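Flavohemoglobin (Malassezia yamatoensis, PDB 6O0A) is a bacterially derived flavohemoglobin that binds heme and FAD, is required for nitric oxide resistance, and probably acts as a nitric oxide dioxygenase. Local coordinates at residues Val290-Ala295 against Ser367-Gly372; Leu281-Ala286 against Ala295-Leu300; Gln52-Leu57 against Tyr116-Lys121; Thr43-Gly48 against Phe124-Lys129. One frame throughout, in Å; residues are numbered along the deposited sequence. Where two conformers were deposited one is given.

Contact 1: Val290-Ala295 against Ser367-Gly372; sequences VTPVLA and SVFLCG. With FAD (flavin-adenine dinucleotide), chain B.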
# COMPACT_ATOMS: atom_id res chain seq x y z
N VAL A 290 -9.55 3.92 8.87
CA VAL A 290 -10.96 3.67 8.59
C VAL A 290 -11.27 3.64 7.10
O VAL A 290 -12.30 3.10 6.71
CB VAL A 290 -11.82 4.73 9.31
CG1 VAL A 290 -11.76 6.07 8.58
CG2 VAL A 290 -13.27 4.27 9.41
N THR A 291 -10.43 4.22 6.24
CA THR A 291 -10.90 4.41 4.87
C THR A 291 -11.15 3.10 4.12
O THR A 291 -12.23 2.96 3.52
CB THR A 291 -9.96 5.36 4.11
OG1 THR A 291 -8.60 4.89 4.13
CG2 THR A 291 -10.01 6.78 4.71
N PRO A 292 -10.27 2.08 4.14
CA PRO A 292 -10.68 0.79 3.54
C PRO A 292 -11.86 0.14 4.25
O PRO A 292 -12.68 -0.52 3.60
CB PRO A 292 -9.41 -0.08 3.64
CG PRO A 292 -8.56 0.57 4.68
CD PRO A 292 -8.86 2.04 4.61
N VAL A 293 -11.96 0.31 5.57
CA VAL A 293 -13.09 -0.26 6.31
C VAL A 293 -14.41 0.28 5.78
O VAL A 293 -15.36 -0.48 5.52
CB VAL A 293 -12.91 0.00 7.82
CG1 VAL A 293 -14.16 -0.42 8.60
CG2 VAL A 293 -11.67 -0.75 8.35
N LEU A 294 -14.50 1.60 5.61
CA LEU A 294 -15.71 2.19 5.05
C LEU A 294 -15.99 1.69 3.62
O LEU A 294 -17.13 1.38 3.27
CB LEU A 294 -15.60 3.71 5.08
CG LEU A 294 -16.78 4.45 4.46
CD1 LEU A 294 -18.09 4.09 5.18
CD2 LEU A 294 -16.53 5.96 4.48
N ALA A 295 -14.95 1.58 2.79
CA ALA A 295 -15.14 0.99 1.47
C ALA A 295 -15.70 -0.43 1.55
O ALA A 295 -16.64 -0.78 0.82
CB ALA A 295 -13.81 1.00 0.69
N SER A 367 -11.89 -14.03 9.01
CA SER A 367 -10.79 -13.23 8.50
C SER A 367 -10.75 -11.93 9.28
O SER A 367 -11.80 -11.35 9.58
CB SER A 367 -10.94 -12.94 7.00
OG SER A 367 -10.91 -14.13 6.24
N VAL A 368 -9.55 -11.50 9.64
CA VAL A 368 -9.35 -10.27 10.40
C VAL A 368 -8.53 -9.32 9.54
O VAL A 368 -7.45 -9.68 9.07
CB VAL A 368 -8.64 -10.53 11.74
CG1 VAL A 368 -8.48 -9.23 12.49
CG2 VAL A 368 -9.41 -11.56 12.56
N PHE A 369 -9.03 -8.10 9.36
CA PHE A 369 -8.37 -7.06 8.59
C PHE A 369 -7.90 -5.94 9.52
O PHE A 369 -8.66 -5.49 10.38
CB PHE A 369 -9.32 -6.50 7.52
CG PHE A 369 -8.81 -5.28 6.83
CD1 PHE A 369 -7.85 -5.38 5.83
CD2 PHE A 369 -9.28 -4.02 7.18
CE1 PHE A 369 -7.37 -4.25 5.20
CE2 PHE A 369 -8.80 -2.87 6.53
CZ PHE A 369 -7.85 -2.99 5.55
N LEU A 370 -6.65 -5.50 9.35
CA LEU A 370 -6.07 -4.43 10.16
C LEU A 370 -5.66 -3.27 9.27
O LEU A 370 -5.02 -3.46 8.24
CB LEU A 370 -4.83 -4.90 10.93
CG LEU A 370 -4.93 -6.19 11.72
CD1 LEU A 370 -3.56 -6.54 12.31
CD2 LEU A 370 -6.00 -6.05 12.80
N CYS A 371 -5.98 -2.05 9.70
CA CYS A 371 -5.42 -0.89 9.02
C CYS A 371 -5.24 0.23 10.04
O CYS A 371 -6.21 0.72 10.60
CB CYS A 371 -6.32 -0.42 7.89
SG CYS A 371 -5.53 0.82 6.89
N GLY A 372 -3.99 0.62 10.26
CA GLY A 372 -3.68 1.69 11.18
C GLY A 372 -2.19 1.96 11.12
O GLY A 372 -1.48 1.43 10.26
PA FAD B . 5.61 12.14 3.31
O1A FAD B . 6.23 13.32 2.67
O2A FAD B . 5.52 10.91 2.44
O5B FAD B . 6.40 11.77 4.65
C5B FAD B . 6.11 10.54 5.34
C4B FAD B . 7.07 10.49 6.50
O4B FAD B . 8.43 10.53 6.00
C3B FAD B . 6.98 11.66 7.46
O3B FAD B . 5.97 11.47 8.45
C2B FAD B . 8.38 11.65 8.10
O2B FAD B . 8.47 10.71 9.16
C1B FAD B . 9.26 11.20 6.93
N9A FAD B . 9.94 12.30 6.25
C8A FAD B . 9.36 13.23 5.43
N7A FAD B . 10.19 14.15 5.00
C5A FAD B . 11.40 13.80 5.58
C6A FAD B . 12.66 14.42 5.58
N6A FAD B . 12.93 15.56 4.92
N1A FAD B . 13.64 13.85 6.31
C2A FAD B . 13.37 12.72 6.98
N3A FAD B . 12.22 12.05 7.06
C4A FAD B . 11.26 12.65 6.34
N1 FAD B . -3.34 8.37 3.87
C2 FAD B . -4.52 8.97 4.19
O2 FAD B . -4.57 10.03 4.83
N3 FAD B . -5.72 8.38 3.78
C4 FAD B . -5.84 7.21 3.05
O4 FAD B . -6.94 6.78 2.72
C4X FAD B . -4.58 6.58 2.72
N5 FAD B . -4.60 5.47 2.04
C5X FAD B . -3.38 4.87 1.72
C6 FAD B . -3.39 3.68 1.00
C7 FAD B . -2.20 3.05 0.64
C7M FAD B . -2.24 1.73 -0.10
C8 FAD B . -0.97 3.63 1.00
C8M FAD B . 0.33 3.00 0.60
C9 FAD B . -0.97 4.82 1.72
C9A FAD B . -2.16 5.44 2.10
N10 FAD B . -2.17 6.64 2.84
C10 FAD B . -3.37 7.23 3.17
C1' FAD B . -0.92 7.32 3.20
C2' FAD B . -0.47 8.31 2.13
O2' FAD B . -0.18 7.61 0.92
C3' FAD B . 0.75 9.12 2.57
O3' FAD B . 1.78 8.23 2.98
C4' FAD B . 0.46 10.10 3.71
O4' FAD B . -0.68 10.89 3.35
C5' FAD B . 1.65 10.98 4.04
O5' FAD B . 2.00 11.74 2.86
P FAD B . 2.91 13.04 3.07
O1P FAD B . 2.27 14.14 3.85
O2P FAD B . 3.32 13.49 1.69
O3P FAD B . 4.18 12.52 3.88
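Thr291 OG1 stands between two acceptors, O4 of the flavin at 2.9 Å and the carbonyl oxygen of Ile288, and its single proton can serve one of them at a time. The torsion that brings it there (chi1 56°) lodges OG1 between the backbone N and the carbonyl carbon. One residue on, Pro292 turns from the flavin side to the strand. Its CG lies 3.7 Å from Phe369 CZ, the two side chains crossing at about a right angle, and the same CG meets Cys371 SG at 3.8 Å. Phe369 presents the rim of its ring rather than a face: CZ takes the proline, and CE2 takes Val293 CG2 at 4.0 Å. With CG anti to the backbone N (chi1 170°), the ring is directed from the strand to the helix. All four residues of this apolar patch are buried. The segments hold the end of the GxGxTP motif and the Cys-Gly of the CGP motif familiar from ferredoxin-reductase-like NAD-binding domains, so their packing joins the start of a flavin-contacting helix to the end of strand 367-371. The 290-295 part of helix 290-302 runs at 139° to that strand, the axes of these short segments 8.4 Å apart. Strand 281-286 lies on one side of 367-371 and strand 394-397 on the other, and helix 374-386 packs on Val368 and Leu370.

Contact 2: Leu281-Ala286 against Ala295-Leu300; sequences LVLICA and AFVEKL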
# COMPACT_ATOMS: atom_id res chain seq x y z
N LEU A 281 -16.34 -11.60 9.23
CA LEU A 281 -15.30 -10.61 9.01
C LEU A 281 -15.12 -9.75 10.26
O LEU A 281 -16.10 -9.31 10.86
CB LEU A 281 -15.63 -9.69 7.82
CG LEU A 281 -15.73 -10.30 6.41
CD1 LEU A 281 -16.22 -9.24 5.44
CD2 LEU A 281 -14.38 -10.85 5.96
N VAL A 282 -13.87 -9.51 10.63
CA VAL A 282 -13.54 -8.61 11.73
C VAL A 282 -12.64 -7.54 11.14
O VAL A 282 -11.59 -7.85 10.57
CB VAL A 282 -12.86 -9.34 12.90
CG1 VAL A 282 -12.58 -8.37 14.04
CG2 VAL A 282 -13.74 -10.50 13.40
N LEU A 283 -13.09 -6.28 11.22
CA LEU A 283 -12.37 -5.16 10.63
C LEU A 283 -11.89 -4.27 11.77
O LEU A 283 -12.71 -3.74 12.53
CB LEU A 283 -13.26 -4.39 9.65
CG LEU A 283 -14.01 -5.26 8.63
CD1 LEU A 283 -14.89 -4.38 7.74
CD2 LEU A 283 -13.03 -6.06 7.77
N ILE A 284 -10.57 -4.10 11.89
CA ILE A 284 -9.97 -3.38 13.01
C ILE A 284 -9.12 -2.25 12.45
O ILE A 284 -8.21 -2.50 11.64
CB ILE A 284 -9.12 -4.32 13.88
CG1 ILE A 284 -9.99 -5.45 14.45
CG2 ILE A 284 -8.43 -3.53 14.98
CD1 ILE A 284 -9.24 -6.44 15.33
N CYS A 285 -9.39 -1.02 12.87
CA CYS A 285 -8.69 0.12 12.30
C CYS A 285 -8.41 1.19 13.35
O CYS A 285 -9.01 1.22 14.42
CB CYS A 285 -9.46 0.73 11.11
SG CYS A 285 -11.08 1.40 11.54
N ALA A 286 -7.48 2.08 13.00
CA ALA A 286 -7.15 3.23 13.83
C ALA A 286 -7.03 4.45 12.95
O ALA A 286 -6.47 4.38 11.85
CB ALA A 286 -5.85 3.02 14.61
N ALA A 295 -14.95 1.58 2.79
CA ALA A 295 -15.14 0.99 1.47
C ALA A 295 -15.70 -0.43 1.55
O ALA A 295 -16.64 -0.78 0.82
CB ALA A 295 -13.81 1.00 0.69
N PHE A 296 -15.16 -1.25 2.46
CA PHE A 296 -15.63 -2.63 2.59
C PHE A 296 -17.07 -2.67 3.08
O PHE A 296 -17.89 -3.45 2.57
CB PHE A 296 -14.76 -3.40 3.59
CG PHE A 296 -13.36 -3.65 3.13
CD1 PHE A 296 -13.04 -3.74 1.77
CD2 PHE A 296 -12.34 -3.80 4.06
CE1 PHE A 296 -11.74 -3.97 1.36
CE2 PHE A 296 -11.03 -4.03 3.65
CZ PHE A 296 -10.74 -4.12 2.30
N VAL A 297 -17.39 -1.84 4.07
CA VAL A 297 -18.72 -1.88 4.66
C VAL A 297 -19.76 -1.42 3.67
O VAL A 297 -20.84 -2.01 3.56
CB VAL A 297 -18.74 -1.06 5.96
CG1 VAL A 297 -20.17 -0.95 6.48
CG2 VAL A 297 -17.87 -1.73 7.00
N GLU A 298 -19.46 -0.36 2.91
CA GLU A 298 -20.41 0.11 1.90
C GLU A 298 -20.67 -0.96 0.84
O GLU A 298 -21.81 -1.14 0.40
CB GLU A 298 -19.89 1.39 1.24
CG GLU A 298 -20.95 2.11 0.38
CD GLU A 298 -20.99 1.65 -1.07
OE1 GLU A 298 -19.96 1.19 -1.60
OE2 GLU A 298 -22.07 1.75 -1.69
N LYS A 299 -19.62 -1.68 0.42
CA LYS A 299 -19.81 -2.72 -0.59
C LYS A 299 -20.61 -3.88 -0.02
O LYS A 299 -21.55 -4.38 -0.66
CB LYS A 299 -18.45 -3.19 -1.11
CG LYS A 299 -18.55 -4.22 -2.24
CD LYS A 299 -19.29 -3.64 -3.44
CE LYS A 299 -19.49 -4.69 -4.53
NZ LYS A 299 -18.20 -5.34 -4.92
N LEU A 300 -20.26 -4.34 1.19
CA LEU A 300 -21.02 -5.42 1.81
C LEU A 300 -22.49 -5.04 1.97
O LEU A 300 -23.38 -5.88 1.80
CB LEU A 300 -20.40 -5.77 3.17
CG LEU A 300 -19.07 -6.52 3.15
CD1 LEU A 300 -18.34 -6.33 4.48
CD2 LEU A 300 -19.27 -8.01 2.85
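Phe296 supplies the one aromatic ring of this contact, and Leu283 CD2 approaches it obliquely. The ring also forms an edge-to-face pair with Phe369 of the adjoining strand and is touched by Leu273 of helix 270-273, so it is enclosed by hydrocarbon from several elements. At the root of the side chain, Leu283 CD1 lies 4.3 Å from Phe296 CB, which makes the base of the aromatic residue part of the packing as well. That same methyl reaches Val297 CG2 at 4.1 Å, the leucine and valine meeting at a slant. Leu283 is therefore forked across the helix, with CD1 set against the CB of Phe296 and the Val297 branch and CD2 directed to the ring. Two residues earlier on the strand, Leu281 and Leu300 extend tip to tip. Leu281 CD1 meets Leu300 CD1 at 3.7 Å, with Leu300 CD2 a little farther off; both leucines hold CG beside the backbone N (chi1 -64° and -72°), and this aims their ends at each other. The segments run at 149°, and their nearest CA atoms, those of Leu283 and Phe296, are 9.0 Å apart, a spacing bridged by side chains alone. Strand 281-286 and helix 290-302 open a beta-alpha-beta unit of the NAD-binding domain that continues into strand 308-315. With every touching residue buried and apolar, the contact rests on dispersion and the exclusion of water, while backbone groups of Leu281, Val282 and Leu283 are hydrogen-bonded to strands 308-315 and 367-371.

Contact 3: Gln52-Leu57 against Tyr116-Lys121; sequences QARPDL and YDTVYK. With HEM (protoporphyrin IX containing Fe), chain C.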
# COMPACT_ATOMS: atom_id res chain seq x y z
N GLN A 52 20.56 11.15 -10.36
CA GLN A 52 21.38 12.12 -11.06
C GLN A 52 21.29 11.91 -12.57
O GLN A 52 21.26 12.88 -13.34
CB GLN A 52 22.83 12.03 -10.60
CG GLN A 52 23.71 13.14 -11.16
CD GLN A 52 24.27 12.86 -12.56
OE1 GLN A 52 24.21 11.73 -13.06
NE2 GLN A 52 24.83 13.88 -13.18
N ALA A 53 21.30 10.65 -13.01
CA ALA A 53 21.26 10.35 -14.44
C ALA A 53 19.87 10.49 -15.01
O ALA A 53 19.72 10.82 -16.20
CB ALA A 53 21.79 8.93 -14.68
N ARG A 54 18.85 10.27 -14.18
CA ARG A 54 17.45 10.26 -14.60
C ARG A 54 16.62 11.14 -13.66
O ARG A 54 15.72 10.67 -12.96
CB ARG A 54 16.91 8.83 -14.62
CG ARG A 54 17.51 7.97 -15.75
CD ARG A 54 16.99 8.44 -17.12
NE ARG A 54 15.54 8.48 -17.10
CZ ARG A 54 14.76 7.40 -17.20
NH1 ARG A 54 15.30 6.19 -17.38
NH2 ARG A 54 13.45 7.52 -17.14
N PRO A 55 16.90 12.45 -13.64
CA PRO A 55 16.12 13.34 -12.77
C PRO A 55 14.64 13.33 -13.08
O PRO A 55 13.83 13.67 -12.21
CB PRO A 55 16.75 14.72 -13.03
CG PRO A 55 17.34 14.61 -14.42
CD PRO A 55 17.84 13.19 -14.51
N ASP A 56 14.25 12.95 -14.30
CA ASP A 56 12.84 12.85 -14.63
C ASP A 56 12.12 11.87 -13.71
O ASP A 56 10.92 12.02 -13.45
CB ASP A 56 12.66 12.42 -16.09
CG ASP A 56 13.32 11.08 -16.38
OD1 ASP A 56 14.56 10.99 -16.34
OD2 ASP A 56 12.58 10.10 -16.64
N LEU A 57 12.84 10.87 -13.18
CA LEU A 57 12.21 9.89 -12.31
C LEU A 57 11.87 10.47 -10.94
O LEU A 57 11.02 9.90 -10.24
CB LEU A 57 13.10 8.66 -12.17
CG LEU A 57 13.28 7.84 -13.46
CD1 LEU A 57 14.32 6.73 -13.28
CD2 LEU A 57 11.93 7.26 -13.94
N TYR A 116 13.17 -1.40 -15.68
CA TYR A 116 13.90 -2.39 -14.89
C TYR A 116 15.35 -2.46 -15.32
O TYR A 116 16.22 -2.79 -14.51
CB TYR A 116 13.22 -3.75 -15.00
CG TYR A 116 11.94 -3.83 -14.19
CD1 TYR A 116 10.73 -3.42 -14.73
CD2 TYR A 116 11.95 -4.28 -12.88
CE1 TYR A 116 9.55 -3.48 -13.98
CE2 TYR A 116 10.80 -4.36 -12.13
CZ TYR A 116 9.60 -3.95 -12.69
OH TYR A 116 8.44 -4.02 -11.94
N ASP A 117 15.64 -2.14 -16.59
CA ASP A 117 17.03 -2.03 -17.04
C ASP A 117 17.74 -0.87 -16.36
O ASP A 117 18.93 -0.97 -16.03
CB ASP A 117 17.08 -1.84 -18.56
CG ASP A 117 16.54 -3.04 -19.33
OD1 ASP A 117 16.78 -4.19 -18.91
OD2 ASP A 117 15.89 -2.83 -20.37
N THR A 118 17.03 0.24 -16.17
CA THR A 118 17.60 1.40 -15.48
C THR A 118 17.98 1.05 -14.05
O THR A 118 19.10 1.34 -13.60
CB THR A 118 16.58 2.54 -15.49
OG1 THR A 118 16.12 2.76 -16.83
CG2 THR A 118 17.22 3.82 -14.94
N VAL A 119 17.06 0.44 -13.31
CA VAL A 119 17.35 0.08 -11.93
C VAL A 119 18.47 -0.94 -11.87
O VAL A 119 19.36 -0.84 -11.01
CB VAL A 119 16.07 -0.41 -11.23
CG1 VAL A 119 16.39 -1.25 -10.00
CG2 VAL A 119 15.27 0.82 -10.82
N TYR A 120 18.50 -1.90 -12.80
CA TYR A 120 19.60 -2.86 -12.81
C TYR A 120 20.94 -2.13 -12.92
O TYR A 120 21.88 -2.41 -12.16
CB TYR A 120 19.46 -3.87 -13.94
CG TYR A 120 20.67 -4.79 -13.95
CD1 TYR A 120 20.75 -5.86 -13.06
CD2 TYR A 120 21.76 -4.54 -14.77
CE1 TYR A 120 21.87 -6.68 -13.02
CE2 TYR A 120 22.89 -5.35 -14.73
CZ TYR A 120 22.94 -6.42 -13.86
OH TYR A 120 24.07 -7.22 -13.83
N LYS A 121 21.04 -1.21 -13.87
CA LYS A 121 22.30 -0.52 -14.12
C LYS A 121 22.80 0.20 -12.87
O LYS A 121 23.95 0.00 -12.45
CB LYS A 121 22.11 0.48 -15.27
CG LYS A 121 23.34 1.32 -15.50
CD LYS A 121 23.15 2.28 -16.65
CE LYS A 121 24.45 3.04 -16.89
NZ LYS A 121 24.38 3.90 -18.10
CHA HEM C . 8.18 0.78 -4.53
CHB HEM C . 10.64 -3.37 -5.29
CHC HEM C . 11.79 -1.85 -9.76
CHD HEM C . 9.92 2.51 -8.74
C1A HEM C . 8.73 -0.48 -4.36
C2A HEM C . 8.59 -1.32 -3.18
C3A HEM C . 9.26 -2.46 -3.40
C4A HEM C . 9.87 -2.38 -4.71
CMA HEM C . 9.40 -3.65 -2.43
CAA HEM C . 7.78 -0.95 -1.92
CBA HEM C . 6.37 -1.46 -2.20
CGA HEM C . 5.45 -1.07 -1.06
O1A HEM C . 5.43 0.12 -0.68
O2A HEM C . 4.73 -1.96 -0.54
C1B HEM C . 11.16 -3.33 -6.57
C2B HEM C . 11.94 -4.37 -7.21
C3B HEM C . 12.28 -3.95 -8.44
C4B HEM C . 11.70 -2.63 -8.63
CMB HEM C . 12.30 -5.70 -6.51
CAB HEM C . 13.09 -4.67 -9.54
CBB HEM C . 13.36 -5.99 -9.56
C1C HEM C . 11.42 -0.53 -9.85
C2C HEM C . 11.68 0.34 -10.96
C3C HEM C . 11.17 1.55 -10.70
C4C HEM C . 10.57 1.48 -9.38
CMC HEM C . 12.42 -0.14 -12.24
CAC HEM C . 11.20 2.86 -11.53
CBC HEM C . 12.18 3.14 -12.40
C1D HEM C . 9.29 2.40 -7.52
C2D HEM C . 8.59 3.49 -6.86
C3D HEM C . 8.12 3.03 -5.70
C4D HEM C . 8.49 1.63 -5.57
CMD HEM C . 8.46 4.92 -7.43
CAD HEM C . 7.32 3.86 -4.67
CBD HEM C . 8.22 4.11 -3.47
CGD HEM C . 9.18 5.25 -3.72
O1D HEM C . 8.74 6.33 -4.18
O2D HEM C . 10.40 5.07 -3.43
NA HEM C . 9.51 -1.17 -5.27
NB HEM C . 11.03 -2.29 -7.46
NC HEM C . 10.73 0.19 -8.89
ND HEM C . 9.20 1.28 -6.72
FE HEM C . 9.89 -0.61 -7.19
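Arg54 and Thr118 form the closer part of the contact, crossing at about a right angle with Arg54 NH1 3.6 Å from Thr118 OG1. The hydroxyl lies at the edge of the guanidinium but is too far for a hydrogen bond; its partner is Glu115 OE1, and the other oxygen of Glu115 makes a salt bridge to Arg54 NH2. Two further restraints hold the guanidinium. Asp56 takes it side-on, Arg54 NE reaching OD1 and Arg54 NH2 reaching OD2 of that residue, each at 2.8 Å, nearly straight and through a syn lone pair. Leu57 CD1 sits over the centre of one face of the guanidinium, 4.0 Å above its plane. Bends at chi2 and chi3 fold the arginine back so that both acids can be served. On the inner side Leu57 CD1 and Thr118 CG2 meet loosely, 4.4 Å apart. Arg54 and Thr118 are themselves partly exposed, with Asp56 on the solvent side, and the whole contact buries 91 Å². On the inner flank of helix 115-131 the packing tightens again, against heme. Val119 CG2 lies 3.3 Å from the CMC methyl of the heme, and Tyr116 CE2 lies 3.5 Å from its CAB atom. The contact thus ties the end of helix 25-53 and the turn after it to the start of helix 115-131, whose Tyr116 and Val119 also meet helix 137-163.

Contact 4: Thr43-Gly48 against Phe124-Lys129; sequences TPVFYG and FGAIAK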
# COMPACT_ATOMS: atom_id res chain seq x y z
N THR A 43 21.92 1.23 -0.97
CA THR A 43 20.68 1.91 -1.35
C THR A 43 20.84 3.39 -1.69
O THR A 43 20.43 3.81 -2.78
CB THR A 43 19.64 1.75 -0.23
OG1 THR A 43 19.16 0.40 -0.22
CG2 THR A 43 18.47 2.71 -0.43
N PRO A 44 21.37 4.22 -0.79
CA PRO A 44 21.44 5.66 -1.09
C PRO A 44 22.36 5.95 -2.24
O PRO A 44 22.16 6.93 -2.96
CB PRO A 44 21.95 6.28 0.21
CG PRO A 44 21.80 5.21 1.24
CD PRO A 44 22.00 3.94 0.52
N VAL A 45 23.37 5.10 -2.44
CA VAL A 45 24.27 5.30 -3.57
C VAL A 45 23.56 4.94 -4.87
O VAL A 45 23.65 5.67 -5.86
CB VAL A 45 25.56 4.50 -3.38
CG1 VAL A 45 26.47 4.70 -4.57
CG2 VAL A 45 26.25 4.92 -2.09
N PHE A 46 22.85 3.81 -4.88
CA PHE A 46 22.05 3.43 -6.03
C PHE A 46 21.10 4.56 -6.44
O PHE A 46 21.10 5.00 -7.60
CB PHE A 46 21.32 2.13 -5.68
CG PHE A 46 19.98 1.95 -6.33
CD1 PHE A 46 19.82 2.02 -7.71
CD2 PHE A 46 18.88 1.64 -5.55
CE1 PHE A 46 18.58 1.83 -8.28
CE2 PHE A 46 17.64 1.44 -6.12
CZ PHE A 46 17.50 1.54 -7.49
N TYR A 47 20.30 5.06 -5.50
CA TYR A 47 19.34 6.11 -5.84
C TYR A 47 20.03 7.41 -6.21
O TYR A 47 19.60 8.11 -7.13
CB TYR A 47 18.37 6.34 -4.68
CG TYR A 47 17.28 5.30 -4.64
CD1 TYR A 47 16.31 5.23 -5.64
CD2 TYR A 47 17.21 4.38 -3.60
CE1 TYR A 47 15.31 4.27 -5.60
CE2 TYR A 47 16.22 3.41 -3.56
CZ TYR A 47 15.27 3.37 -4.57
OH TYR A 47 14.27 2.42 -4.52
N GLY A 48 21.10 7.76 -5.49
CA GLY A 48 21.84 8.97 -5.84
C GLY A 48 22.33 8.94 -7.28
O GLY A 48 22.15 9.91 -8.03
N PHE A 124 23.35 -2.23 -9.63
CA PHE A 124 24.53 -3.07 -9.66
C PHE A 124 25.81 -2.24 -9.77
O PHE A 124 26.85 -2.70 -9.30
CB PHE A 124 24.39 -4.11 -10.77
CG PHE A 124 23.62 -5.33 -10.31
CD1 PHE A 124 22.26 -5.23 -10.05
CD2 PHE A 124 24.27 -6.53 -10.07
CE1 PHE A 124 21.54 -6.34 -9.58
CE2 PHE A 124 23.55 -7.64 -9.60
CZ PHE A 124 22.19 -7.54 -9.37
N GLY A 125 25.72 -1.03 -10.31
CA GLY A 125 26.85 -0.11 -10.19
C GLY A 125 27.15 0.24 -8.74
O GLY A 125 28.32 0.35 -8.35
N ALA A 126 26.11 0.42 -7.94
CA ALA A 126 26.32 0.74 -6.52
C ALA A 126 26.85 -0.47 -5.76
O ALA A 126 27.66 -0.32 -4.84
CB ALA A 126 25.02 1.24 -5.89
N ILE A 127 26.39 -1.67 -6.11
CA ILE A 127 26.97 -2.88 -5.55
C ILE A 127 28.46 -2.95 -5.86
O ILE A 127 29.28 -3.24 -4.98
CB ILE A 127 26.22 -4.12 -6.08
CG1 ILE A 127 24.81 -4.18 -5.50
CG2 ILE A 127 27.00 -5.40 -5.75
CD1 ILE A 127 23.91 -5.17 -6.22
N ALA A 128 28.83 -2.64 -7.11
CA ALA A 128 30.24 -2.66 -7.50
C ALA A 128 31.05 -1.63 -6.72
O ALA A 128 32.17 -1.91 -6.28
CB ALA A 128 30.36 -2.40 -9.01
N LYS A 129 30.50 -0.42 -6.56
CA LYS A 129 31.20 0.62 -5.80
C LYS A 129 31.38 0.22 -4.35
O LYS A 129 32.43 0.47 -3.74
CB LYS A 129 30.43 1.93 -5.88
CG LYS A 129 30.39 2.59 -7.25
CD LYS A 129 29.62 3.91 -7.15
CE LYS A 129 29.37 4.52 -8.51
NZ LYS A 129 28.67 5.83 -8.37
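Apolar packing centres on Ala126, whose methyl is set against the turn of helix formed by Val45 and Phe46. Ala126 CB lies 3.5 Å from Phe46 N and 3.8 Å from Phe46 CB, so it rests on backbone as much as on side chain. Val45 CG1 covers it at 4.0 Å. With so small a residue at the crossing, the CA atoms of Phe46 and Ala126 approach to 5.1 Å. Phe46 contributes chiefly its CB here; its ring leads away toward the heme side, where Val119, Tyr122 and Leu123 touch it.

Aliphatic cover of a charged chain is the second kind. Lys129 CD passes 4.1 Å from Val45 CG1 at a slant, the chain being extended beyond CG, and in the conformer described NZ makes a salt bridge with Asp49. This edge is near solvent, whereas Phe46 and Ala126 are buried.

The segments cross at 131° with axes 8.3 Å apart, a close helix pair in the globin domain. Helix 25-53 touches helix 75-89 through Thr43 and Tyr47, while helix 115-131 packs on helix 137-163 through Phe124.

How the contacts relate
Contacts 1 and 2 are one continuous core: their centres are 5 Å apart, both use helix 290-302, and strands 281-286 and 367-371 are neighbours in the parallel sheet, with Phe369 O 2.8 Å from Ile284 N. Contacts 3 and 4 pair the same two helices at different levels, centres 11 Å apart, meeting where Phe46 CE1 packs on Val119 O. The two groups lie on opposite sides of the chain's centre, 35 to 42 Å apart between centres. Contact 1 touches FAD through Thr291, with Phe296 of contact 2 about 11 Å from it. On the heme side, Tyr47 OH lies 6.0 Å from HEM FE, a position consistent with the distal tyrosine of flavohemoglobins.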